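Local coordinates for membrane protein implicated in regulation of membrane protease activity (Corynebacterium glutamicum ATCC 13032, PDB 3CP0) that is of unconfirmed function but, as an NfeD-like soluble domain of a membrane protein, probably takes part in regulating membrane protease activity, at residues R22-V25 with G26-A29. Sequence-based numbering, arbitrary orientation.
Sequences RALV and GHRA. With ZN (zinc ion), chain B.
The side chain of His-27 folds back over Leu-24, and its course can be followed atom by atom. His-27 CB lies 3.2 Å from Leu-24 O, the same carbonyl oxygen that accepts the backbone bond from His-27 N at 3.0 Å. His-27 CG sits beside the backbone N and anti to the carbonyl carbon (chi1 -77°), which swings the imidazole back over the preceding 3-10 segment and leaves CG 3.4 Å from Leu-24 O. Leu-24 CA then lies over one ring face, 4.0 Å from the centroid of the His-27 ring and 19° off the normal, a CH-pi contact. The bond between His-27 N and Leu-24 O closes a type II beta turn from Leu-24 to His-27, with Gly-26 at its third position in the left-handed conformation (phi 103°) usual for glycine there. The turn leads from the 3-10 segment into strand 28-31, the first strand of this OB-clan domain. Further along the ring, His-27 ND1 donates to water 1, which lies in the ring plane at its edge and itself donates to Val-25 O. His-27 CE1 meets Ala-23 O at 3.2 Å, obliquely to the ring. On the other branch, the methyl Leu-24 CD2 packs over a face, 3.7 Å from both His-27 CD2 and His-27 NE2, which brings it close to the coordinating nitrogen. Leu-44 touches both Leu-24 and His-27. With its proton on ND1, the imidazole presents His-27 NE2 to the zinc ion, bound at 2.0 Å, and Asp-45 and water 2 also bind the metal.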
ATOM      1  N   ARG A  22       6.124   6.527   9.715  0.50 33.69           N
ATOM      2  CA  ARG A  22       5.775   7.824   9.104  0.50 33.09           C
ATOM      3  C   ARG A  22       6.678   8.289   7.932  0.50 32.32           C
ATOM      4  O   ARG A  22       6.222   9.034   7.050  0.50 32.03           O
ATOM      5  CB  ARG A  22       5.791   8.892  10.199  0.50 33.36           C
ATOM      6  CG  ARG A  22       4.718   9.976  10.102  0.50 34.77           C
ATOM      7  CD  ARG A  22       3.332   9.464  10.532  0.50 34.04           C
ATOM      8  NE  ARG A  22       2.340   9.953   9.585  0.50 33.03           N
ATOM      9  CZ  ARG A  22       1.280   9.271   9.156  0.50 32.66           C
ATOM     10  NH1 ARG A  22       1.017   8.050   9.612  0.50 27.57           N
ATOM     11  NH2 ARG A  22       0.477   9.829   8.262  0.50 33.11           N
ATOM     12  N   ALA A  23       7.950   7.878   7.948  1.00 30.94           N
ATOM     13  CA  ALA A  23       8.944   8.219   6.891  1.00 29.69           C
ATOM     14  C   ALA A  23       8.663   7.457   5.595  1.00 27.59           C
ATOM     15  O   ALA A  23       9.197   7.811   4.531  1.00 29.27           O
ATOM     16  CB  ALA A  23      10.347   7.919   7.359  1.00 30.99           C
ATOM     17  N   LEU A  24       7.823   6.426   5.692  1.00 24.61           N
ATOM     18  CA  LEU A  24       7.426   5.631   4.514  1.00 23.82           C
ATOM     19  C   LEU A  24       6.370   6.342   3.635  1.00 21.60           C
ATOM     20  O   LEU A  24       6.145   5.956   2.509  1.00 20.38           O
ATOM     21  CB  LEU A  24       6.936   4.239   4.892  1.00 24.01           C
ATOM     22  CG  LEU A  24       8.056   3.362   5.493  1.00 27.82           C
ATOM     23  CD1 LEU A  24       7.460   2.054   5.918  1.00 30.59           C
ATOM     24  CD2 LEU A  24       9.258   3.152   4.532  1.00 29.50           C
ATOM     25  N   VAL A  25       5.747   7.382   4.177  1.00 19.27           N
ATOM     26  CA  VAL A  25       4.663   8.023   3.446  1.00 19.71           C
ATOM     27  C   VAL A  25       5.302   8.786   2.306  1.00 19.16           C
ATOM     28  O   VAL A  25       6.242   9.530   2.517  1.00 21.21           O
ATOM     29  CB  VAL A  25       3.862   8.915   4.398  1.00 21.62           C
ATOM     30  CG1 VAL A  25       2.849   9.654   3.652  1.00 23.31           C
ATOM     31  CG2 VAL A  25       3.216   8.029   5.483  1.00 21.83           C
ATOM     32  N   GLY A  26       4.775   8.574   1.103  1.00 17.36           N
ATOM     33  CA  GLY A  26       5.279   9.147  -0.111  1.00 18.55           C
ATOM     34  C   GLY A  26       6.082   8.121  -0.904  1.00 19.12           C
ATOM     35  O   GLY A  26       6.345   8.351  -2.094  1.00 21.50           O
ATOM     36  N   HIS A  27       6.426   6.994  -0.286  1.00 18.41           N
ATOM     37  CA  HIS A  27       7.131   5.915  -1.055  1.00 17.77           C
ATOM     38  C   HIS A  27       6.175   5.224  -2.011  1.00 18.05           C
ATOM     39  O   HIS A  27       4.986   5.017  -1.677  1.00 19.70           O
ATOM     40  CB  HIS A  27       7.631   4.793  -0.124  1.00 17.66           C
ATOM     41  CG  HIS A  27       8.876   5.128   0.664  1.00 18.70           C
ATOM     42  ND1 HIS A  27       9.125   6.373   1.225  1.00 18.68           N
ATOM     43  CD2 HIS A  27       9.917   4.327   1.034  1.00 19.19           C
ATOM     44  CE1 HIS A  27      10.268   6.322   1.894  1.00 22.19           C
ATOM     45  NE2 HIS A  27      10.772   5.102   1.768  1.00 20.94           N
ATOM     46  N   ARG A  28       6.686   4.777  -3.150  1.00 18.61           N
ATOM     47  CA  ARG A  28       5.938   3.822  -3.961  1.00 18.07           C
ATOM     48  C   ARG A  28       6.080   2.398  -3.419  1.00 19.35           C
ATOM     49  O   ARG A  28       7.051   2.071  -2.685  1.00 19.98           O
ATOM     50  CB  ARG A  28       6.423   3.913  -5.384  1.00 18.59           C
ATOM     51  CG  ARG A  28       5.960   5.297  -5.981  1.00 20.33           C
ATOM     52  CD  ARG A  28       6.769   5.569  -7.166  1.00 24.99           C
ATOM     53  NE  ARG A  28       6.414   6.872  -7.728  1.00 25.54           N
ATOM     54  CZ  ARG A  28       6.934   8.033  -7.325  1.00 30.77           C
ATOM     55  NH1 ARG A  28       7.865   8.066  -6.343  1.00 26.41           N
ATOM     56  NH2 ARG A  28       6.549   9.156  -7.919  1.00 31.26           N
ATOM     57  N   ALA A  29       5.178   1.517  -3.838  1.00 18.47           N
ATOM     58  CA  ALA A  29       5.254   0.107  -3.411  1.00 19.20           C
ATOM     59  C   ALA A  29       4.670  -0.755  -4.523  1.00 18.65           C
ATOM     60  O   ALA A  29       3.778  -0.314  -5.261  1.00 19.90           O
ATOM     61  CB  ALA A  29       4.466  -0.087  -2.111  1.00 19.33           C
TER
HETATM   62 ZN    ZN B 101      12.501   4.350   2.563  1.00 21.57          ZN
HETATM   63  O   HOH W   1       8.596   9.236   1.039  1.00 28.73           O
HETATM   64  O   HOH W   2      12.667   5.304   4.456  1.00 24.98           O